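Local coordinates for protein mevalonate kinase, putative (Leishmania major, PDB 2HFS) that probably phosphorylates (R)-mevalonate with ATP to give (R)-5-phosphomevalonate, the first of three steps from mevalonate to isopentenyl diphosphate, at residues S42-C47 with G103-P108; L190-T195 with W320-Q325. All blocks are in the same frame, centred on the assembly; numbering follows the deposited sequence.

Contact 1 of 2, residues S42-C47 with G103-P108; sequences SEYTEC and GGPLVP
Tyr44 lays its ring over Pro105. Its CB bond starts out away from 103-108, but CG stands between the backbone N and the carbonyl carbon (chi1 59°), and this swings the ring back over the loop. From there every ring atom meets the same methylene. CG lies 4.0 Å from Pro105 CD, and CZ comes nearest, 3.5 Å from that CD. CD1 and CE1 also approach Gly104 CA, while CE2 reaches Pro105 CG. Pro105 CD sits over the ring centre, 10° off the normal, a face-on CH-pi contact. At the tip, OH is hydrogen-bonded to Lys15.

The backbones run roughly antiparallel where they touch. Strand 36-52 belongs to the N-terminal part of the GHMP kinase fold, and 103-108 takes the chain off the end of strand 97-103 into the loop before helix 114-130. The rest of that loop is the glycine- and serine-rich stretch that in GHMP kinases probably wraps the ATP phosphates. Gly103 N donates an almost straight bond to Glu46 O (2.8 Å, 175° at the hydrogen). The return bond, Glu46 N to Gly103 O, comes from well above the carbonyl plane. Gly104 has positive phi, and its CA-H meets Tyr44 O, with CA 3.4 Å from that O. Past Pro105, Leu106 N donates to Tyr44 O (2.9 Å).

Leu106 points toward the strand. Its CD2 lies 3.7 Å from Thr45 OG1, and CD1 approaches Glu43 CB. A water bonds Thr45 OG1 at 2.7 Å. It can donate to Gly103 O and Leu106 O, bridging strand and loop, though more acceptors are in reach than it has protons.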
ATOM      1  N   SER A  42       8.600   5.373  -1.413  1.00  9.58           N
ATOM      2  CA  SER A  42       8.943   6.612  -2.143  1.00  9.92           C
ATOM      3  C   SER A  42       8.249   6.655  -3.475  1.00  8.73           C
ATOM      4  O   SER A  42       7.937   7.733  -3.992  1.00  8.76           O
ATOM      5  CB  SER A  42      10.452   6.687  -2.435  1.00  9.15           C
ATOM      6  OG  SER A  42      11.215   6.764  -1.263  1.00 15.70           O
ATOM      7  N   GLU A  43       8.083   5.470  -4.048  1.00  7.72           N
ATOM      8  CA  GLU A  43       7.559   5.276  -5.400  1.00  7.44           C
ATOM      9  C   GLU A  43       6.086   5.634  -5.418  1.00  7.65           C
ATOM     10  O   GLU A  43       5.363   5.304  -4.489  1.00  7.61           O
ATOM     11  CB  GLU A  43       7.783   3.819  -5.819  1.00  8.40           C
ATOM     12  CG  GLU A  43       9.251   3.504  -6.138  1.00  9.10           C
ATOM     13  CD  GLU A  43      10.198   3.313  -4.947  1.00 13.56           C
ATOM     14  OE1 GLU A  43       9.779   3.151  -3.782  1.00  9.71           O
ATOM     15  OE2 GLU A  43      11.423   3.287  -5.195  1.00 13.65           O
ATOM     16  N   TYR A  44       5.646   6.320  -6.462  1.00  7.49           N
ATOM     17  CA  TYR A  44       4.396   7.068  -6.370  1.00  8.29           C
ATOM     18  C   TYR A  44       3.647   7.045  -7.671  1.00  7.41           C
ATOM     19  O   TYR A  44       4.199   6.700  -8.729  1.00  5.67           O
ATOM     20  CB  TYR A  44       4.689   8.526  -5.981  1.00  9.24           C
ATOM     21  CG  TYR A  44       5.578   9.223  -6.968  1.00  8.99           C
ATOM     22  CD1 TYR A  44       5.031   9.952  -8.033  1.00 10.47           C
ATOM     23  CD2 TYR A  44       6.968   9.141  -6.862  1.00  8.16           C
ATOM     24  CE1 TYR A  44       5.840  10.584  -8.959  1.00  9.27           C
ATOM     25  CE2 TYR A  44       7.800   9.776  -7.794  1.00 11.04           C
ATOM     26  CZ  TYR A  44       7.226  10.484  -8.836  1.00 10.61           C
ATOM     27  OH  TYR A  44       8.019  11.123  -9.745  1.00  9.85           O
ATOM     28  N   THR A  45       2.374   7.413  -7.584  1.00  6.69           N
ATOM     29  CA  THR A  45       1.560   7.637  -8.754  1.00  8.45           C
ATOM     30  C   THR A  45       1.336   9.160  -8.798  1.00  9.10           C
ATOM     31  O   THR A  45       1.043   9.791  -7.754  1.00  8.33           O
ATOM     32  CB  THR A  45       0.218   6.882  -8.597  1.00  9.38           C
ATOM     33  OG1 THR A  45       0.441   5.467  -8.756  1.00  6.90           O
ATOM     34  CG2 THR A  45      -0.739   7.221  -9.716  1.00 10.76           C
ATOM     35  N   GLU A  46       1.530   9.752  -9.978  1.00  7.63           N
ATOM     36  CA  GLU A  46       1.295  11.198 -10.158  1.00  8.75           C
ATOM     37  C   GLU A  46       0.057  11.471 -11.025  1.00  8.99           C
ATOM     38  O   GLU A  46      -0.202  10.732 -11.990  1.00  8.09           O
ATOM     39  CB  GLU A  46       2.541  11.870 -10.740  1.00  9.62           C
ATOM     40  CG  GLU A  46       2.309  13.333 -11.126  1.00 12.08           C
ATOM     41  CD  GLU A  46       3.551  14.043 -11.636  1.00 15.12           C
ATOM     42  OE1 GLU A  46       4.448  13.376 -12.195  1.00 18.62           O
ATOM     43  OE2 GLU A  46       3.616  15.286 -11.475  1.00 19.15           O
ATOM     44  N   CYS A  47      -0.719  12.496 -10.650  1.00  9.29           N
ATOM     45  CA  CYS A  47      -1.874  12.950 -11.423  1.00  9.55           C
ATOM     46  C   CYS A  47      -1.645  14.397 -11.887  1.00 10.80           C
ATOM     47  O   CYS A  47      -1.244  15.268 -11.095  1.00  9.64           O
ATOM     48  CB  CYS A  47      -3.176  12.823 -10.609  1.00 10.39           C
ATOM     49  SG  CYS A  47      -4.599  13.604 -11.413  1.00 11.17           S
ATOM     50  N   GLY A 103       0.406   9.060 -14.133  1.00  8.38           N
ATOM     51  CA  GLY A 103       1.773   8.579 -14.319  1.00  9.55           C
ATOM     52  C   GLY A 103       2.488   8.191 -13.041  1.00  8.84           C
ATOM     53  O   GLY A 103       1.903   7.540 -12.159  1.00 11.48           O
ATOM     54  N   GLY A 104       3.777   8.529 -12.964  1.00 11.21           N
ATOM     55  CA  GLY A 104       4.604   8.171 -11.786  1.00  9.58           C
ATOM     56  C   GLY A 104       5.138   6.750 -11.891  1.00  7.08           C
ATOM     57  O   GLY A 104       4.593   5.954 -12.656  1.00  9.06           O
ATOM     58  N   PRO A 105       6.208   6.421 -11.169  1.00  8.17           N
ATOM     59  CA  PRO A 105       6.910   5.132 -11.374  1.00  7.38           C
ATOM     60  C   PRO A 105       6.315   3.946 -10.633  1.00  7.56           C
ATOM     61  O   PRO A 105       6.694   2.821 -10.914  1.00  8.88           O
ATOM     62  CB  PRO A 105       8.325   5.421 -10.861  1.00  8.31           C
ATOM     63  CG  PRO A 105       8.109   6.369  -9.774  1.00  6.65           C
ATOM     64  CD  PRO A 105       6.878   7.230 -10.134  1.00  7.86           C
ATOM     65  N   LEU A 106       5.389   4.185  -9.698  1.00  7.96           N
ATOM     66  CA  LEU A 106       4.707   3.076  -9.003  1.00  8.67           C
ATOM     67  C   LEU A 106       4.039   2.111  -9.976  1.00  9.34           C
ATOM     68  O   LEU A 106       3.367   2.541 -10.898  1.00  9.15           O
ATOM     69  CB  LEU A 106       3.670   3.594  -8.014  1.00  9.53           C
ATOM     70  CG  LEU A 106       3.000   2.581  -7.068  1.00  3.36           C
ATOM     71  CD1 LEU A 106       4.036   1.964  -6.171  1.00  7.07           C
ATOM     72  CD2 LEU A 106       1.896   3.260  -6.231  1.00  8.96           C
ATOM     73  N   VAL A 107       4.201   0.808  -9.737  1.00 10.05           N
ATOM     74  CA  VAL A 107       3.577  -0.227 -10.578  1.00  7.44           C
ATOM     75  C   VAL A 107       2.281  -0.756  -9.935  1.00  7.83           C
ATOM     76  O   VAL A 107       2.340  -1.556  -9.009  1.00  6.70           O
ATOM     77  CB  VAL A 107       4.568  -1.421 -10.834  1.00 10.07           C
ATOM     78  CG1 VAL A 107       3.866  -2.634 -11.556  1.00  8.94           C
ATOM     79  CG2 VAL A 107       5.799  -0.948 -11.589  1.00 11.63           C
ATOM     80  N   PRO A 108       1.110  -0.330 -10.413  1.00  7.21           N
ATOM     81  CA  PRO A 108      -0.138  -0.874  -9.877  1.00  7.18           C
ATOM     82  C   PRO A 108      -0.210  -2.371 -10.058  1.00  7.83           C
ATOM     83  O   PRO A 108       0.076  -2.886 -11.154  1.00  8.74           O
ATOM     84  CB  PRO A 108      -1.219  -0.174 -10.703  1.00  8.75           C
ATOM     85  CG  PRO A 108      -0.582   1.112 -11.126  1.00  8.09           C
ATOM     86  CD  PRO A 108       0.850   0.656 -11.474  1.00  4.54           C
TER
HETATM   87  O   HOH W   1       1.836   4.830 -10.969  1.00  5.08           O

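Contact 2 of 2, residues L190-T195 with W320-Q325; sequences LVVVGT and WRYTVQ
The indole of Trp320 meets strand 188-194 obliquely, through its six-membered ring. CE3 lies 3.5 Å from Val192 O, and CZ3 lies 3.8 Å from Gly194 N. One face of the indole carries Tyr322 OH, offset toward the rim. That hydroxyl is hydrogen-bonded to Val107 N. One face of the Tyr322 ring in turn carries Trp320 CB, also near the rim. Tyr322 CD1 meets Val192 CG2 at 3.8 Å, the two side chains crossing at about a right angle. The valine divides its methyls between the aromatics. CG1 is anti to the backbone N (chi1 -179°) and faces Trp320 CE3, which leaves CG2 for the tyrosine.

The two segments are neighbouring antiparallel strands, the first and fourth of the ferredoxin-like sheet of the GHMP C-terminal domain. Strand 318-324 is an outermost strand of that sheet. Leu190 with Tyr322 and Val192 with Trp320 are hydrogen-bonded pairs. Their four bonds run from 2.9 Å (Leu190 N to Tyr322 O) to 3.0 Å (Val192 N to Trp320 O). Val191 with Arg321 is the non-hydrogen-bonded pair between them, and its side chains lie on the other face from the aromatics. There helix 299-312 packs, and Arg321 forms a salt bridge with Asp303. Back on the aromatic side, Leu190 CD1 touches Val324 CG2 at 3.7 Å.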
ATOM      1  N   LEU A 190      13.951  -2.185  -0.073  1.00 12.16           N
ATOM      2  CA  LEU A 190      12.956  -3.243  -0.214  1.00 11.28           C
ATOM      3  C   LEU A 190      12.964  -3.916  -1.579  1.00 11.56           C
ATOM      4  O   LEU A 190      13.144  -3.252  -2.617  1.00 10.52           O
ATOM      5  CB  LEU A 190      11.542  -2.686   0.068  1.00 11.06           C
ATOM      6  CG  LEU A 190      11.276  -2.042   1.434  1.00 11.60           C
ATOM      7  CD1 LEU A 190       9.826  -1.563   1.564  1.00 11.36           C
ATOM      8  CD2 LEU A 190      11.599  -3.019   2.544  1.00  8.00           C
ATOM      9  N   VAL A 191      12.744  -5.232  -1.588  1.00 10.36           N
ATOM     10  CA  VAL A 191      12.400  -5.921  -2.836  1.00 11.31           C
ATOM     11  C   VAL A 191      10.957  -6.386  -2.624  1.00 10.87           C
ATOM     12  O   VAL A 191      10.671  -7.088  -1.665  1.00 10.66           O
ATOM     13  CB  VAL A 191      13.302  -7.146  -3.151  1.00 11.76           C
ATOM     14  CG1 VAL A 191      12.874  -7.774  -4.455  1.00 14.02           C
ATOM     15  CG2 VAL A 191      14.768  -6.744  -3.252  1.00 14.20           C
ATOM     16  N   VAL A 192      10.045  -5.936  -3.475  1.00 11.16           N
ATOM     17  CA  VAL A 192       8.667  -6.376  -3.364  1.00  9.46           C
ATOM     18  C   VAL A 192       8.366  -7.244  -4.572  1.00 10.01           C
ATOM     19  O   VAL A 192       8.774  -6.920  -5.691  1.00 10.50           O
ATOM     20  CB  VAL A 192       7.674  -5.205  -3.261  1.00 10.34           C
ATOM     21  CG1 VAL A 192       6.225  -5.731  -3.110  1.00 10.18           C
ATOM     22  CG2 VAL A 192       8.051  -4.267  -2.103  1.00  8.41           C
ATOM     23  N   VAL A 193       7.665  -8.353  -4.348  1.00  9.11           N
ATOM     24  CA  VAL A 193       7.482  -9.366  -5.410  1.00  9.84           C
ATOM     25  C   VAL A 193       5.999  -9.661  -5.614  1.00 10.28           C
ATOM     26  O   VAL A 193       5.285  -9.948  -4.651  1.00 11.09           O
ATOM     27  CB  VAL A 193       8.235 -10.674  -5.046  1.00  7.09           C
ATOM     28  CG1 VAL A 193       8.029 -11.741  -6.094  1.00  9.77           C
ATOM     29  CG2 VAL A 193       9.719 -10.423  -4.831  1.00 13.66           C
ATOM     30  N   GLY A 194       5.530  -9.604  -6.858  1.00 10.33           N
ATOM     31  CA  GLY A 194       4.154  -9.938  -7.142  1.00 10.44           C
ATOM     32  C   GLY A 194       4.000 -11.377  -7.613  1.00 11.06           C
ATOM     33  O   GLY A 194       4.782 -11.834  -8.471  1.00 10.52           O
ATOM     34  N   THR A 195       2.989 -12.082  -7.087  1.00 10.66           N
ATOM     35  CA  THR A 195       2.763 -13.493  -7.430  1.00 14.21           C
ATOM     36  C   THR A 195       1.916 -13.626  -8.697  1.00 16.79           C
ATOM     37  O   THR A 195       1.918 -14.680  -9.335  1.00 17.02           O
ATOM     38  CB  THR A 195       2.046 -14.258  -6.286  1.00 14.48           C
ATOM     39  OG1 THR A 195       0.804 -13.607  -6.000  1.00 14.47           O
ATOM     40  CG2 THR A 195       2.817 -14.182  -4.948  1.00 12.13           C
ATOM     41  N   TRP A 320      10.196  -5.767  -7.993  1.00 11.01           N
ATOM     42  CA  TRP A 320      10.336  -4.330  -7.912  1.00 12.11           C
ATOM     43  C   TRP A 320      11.336  -3.971  -6.820  1.00 14.04           C
ATOM     44  O   TRP A 320      11.434  -4.660  -5.794  1.00 13.33           O
ATOM     45  CB  TRP A 320       8.974  -3.680  -7.629  1.00 14.71           C
ATOM     46  CG  TRP A 320       7.913  -4.079  -8.626  1.00 13.40           C
ATOM     47  CD1 TRP A 320       7.935  -3.879  -9.992  1.00 12.96           C
ATOM     48  CD2 TRP A 320       6.677  -4.760  -8.341  1.00 14.15           C
ATOM     49  NE1 TRP A 320       6.787  -4.386 -10.562  1.00 12.20           N
ATOM     50  CE2 TRP A 320       5.999  -4.940  -9.578  1.00 10.71           C
ATOM     51  CE3 TRP A 320       6.081  -5.255  -7.171  1.00 12.75           C
ATOM     52  CZ2 TRP A 320       4.751  -5.560  -9.668  1.00 14.95           C
ATOM     53  CZ3 TRP A 320       4.837  -5.879  -7.256  1.00 14.38           C
ATOM     54  CH2 TRP A 320       4.186  -6.031  -8.494  1.00 13.99           C
ATOM     55  N   ARG A 321      12.108  -2.922  -7.064  1.00 14.34           N
ATOM     56  CA  ARG A 321      12.973  -2.343  -6.042  1.00 15.71           C
ATOM     57  C   ARG A 321      12.254  -1.115  -5.543  1.00 14.11           C
ATOM     58  O   ARG A 321      12.087  -0.147  -6.278  1.00 17.05           O
ATOM     59  CB  ARG A 321      14.329  -1.934  -6.607  1.00 15.50           C
ATOM     60  CG  ARG A 321      15.083  -3.063  -7.271  1.00 19.30           C
ATOM     61  CD  ARG A 321      16.338  -2.608  -7.991  1.00 21.15           C
ATOM     62  NE  ARG A 321      16.824  -3.623  -8.923  1.00 24.67           N
ATOM     63  CZ  ARG A 321      17.954  -4.291  -8.762  1.00 26.96           C
ATOM     64  NH1 ARG A 321      18.712  -4.052  -7.698  1.00 28.90           N
ATOM     65  NH2 ARG A 321      18.336  -5.200  -9.655  1.00 22.15           N
ATOM     66  N   TYR A 322      11.809  -1.161  -4.301  1.00 12.83           N
ATOM     67  CA  TYR A 322      11.122  -0.030  -3.712  1.00 12.79           C
ATOM     68  C   TYR A 322      11.910   0.408  -2.480  1.00 14.10           C
ATOM     69  O   TYR A 322      12.724  -0.355  -1.957  1.00 14.39           O
ATOM     70  CB  TYR A 322       9.680  -0.411  -3.353  1.00 11.52           C
ATOM     71  CG  TYR A 322       8.725  -0.552  -4.554  1.00 10.98           C
ATOM     72  CD1 TYR A 322       7.613  -1.395  -4.495  1.00 10.04           C
ATOM     73  CD2 TYR A 322       8.938   0.171  -5.728  1.00 11.69           C
ATOM     74  CE1 TYR A 322       6.717  -1.517  -5.595  1.00  7.95           C
ATOM     75  CE2 TYR A 322       8.071   0.055  -6.828  1.00 10.26           C
ATOM     76  CZ  TYR A 322       6.952  -0.779  -6.746  1.00  9.34           C
ATOM     77  OH  TYR A 322       6.076  -0.885  -7.811  1.00  7.58           O
ATOM     78  N   THR A 323      11.698   1.638  -2.026  1.00 13.33           N
ATOM     79  CA  THR A 323      12.391   2.118  -0.814  1.00 15.59           C
ATOM     80  C   THR A 323      11.464   2.872   0.128  1.00 15.32           C
ATOM     81  O   THR A 323      10.462   3.473  -0.279  1.00 15.10           O
ATOM     82  CB  THR A 323      13.600   3.035  -1.133  1.00 15.56           C
ATOM     83  OG1 THR A 323      13.137   4.228  -1.772  1.00 20.95           O
ATOM     84  CG2 THR A 323      14.573   2.415  -2.144  1.00 17.11           C
ATOM     85  N   VAL A 324      11.817   2.834   1.405  1.00 15.97           N
ATOM     86  CA  VAL A 324      11.199   3.680   2.391  1.00 16.41           C
ATOM     87  C   VAL A 324      12.204   4.726   2.847  1.00 18.42           C
ATOM     88  O   VAL A 324      13.347   4.420   3.204  1.00 18.36           O
ATOM     89  CB  VAL A 324      10.667   2.898   3.591  1.00 16.33           C
ATOM     90  CG1 VAL A 324       9.957   3.842   4.553  1.00 17.90           C
ATOM     91  CG2 VAL A 324       9.742   1.782   3.126  1.00 14.95           C
ATOM     92  N   GLN A 325      11.747   5.970   2.828  1.00 19.59           N
ATOM     93  CA  GLN A 325      12.589   7.100   3.149  1.00 20.70           C
ATOM     94  C   GLN A 325      12.631   7.317   4.659  1.00 21.50           C
ATOM     95  O   GLN A 325      11.610   7.144   5.332  1.00 21.04           O
ATOM     96  CB  GLN A 325      12.021   8.327   2.458  1.00 20.88           C
ATOM     97  CG  GLN A 325      13.032   9.419   2.251  1.00 20.45           C
ATOM     98  CD  GLN A 325      12.387  10.678   1.735  1.00 21.92           C
ATOM     99  OE1 GLN A 325      12.963  11.765   1.850  1.00 16.24           O
ATOM    100  NE2 GLN A 325      11.173  10.543   1.173  1.00 19.25           N
TER

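Contact 1 closes before contact 2 opens along the chain, and their centres lie 13 Å apart. Contact 1 belongs to the mixed N-terminal sheet and the loop before helix 114-130. Contact 2 belongs to the four-stranded antiparallel C-terminal sheet. The edge strand 318-324 joins them. Ser42 N lies 2.9 Å from Thr323 O, and Glu43 OE1 lies 3.0 Å from Thr323 N, both probable hydrogen bonds. Glu43 CG packs on Tyr322 CD2 at 3.4 Å. The loop adds the bond from Val107 N to Tyr322 OH. In this family the active site lies in the cleft between the two domains, so this junction probably sets their relative position.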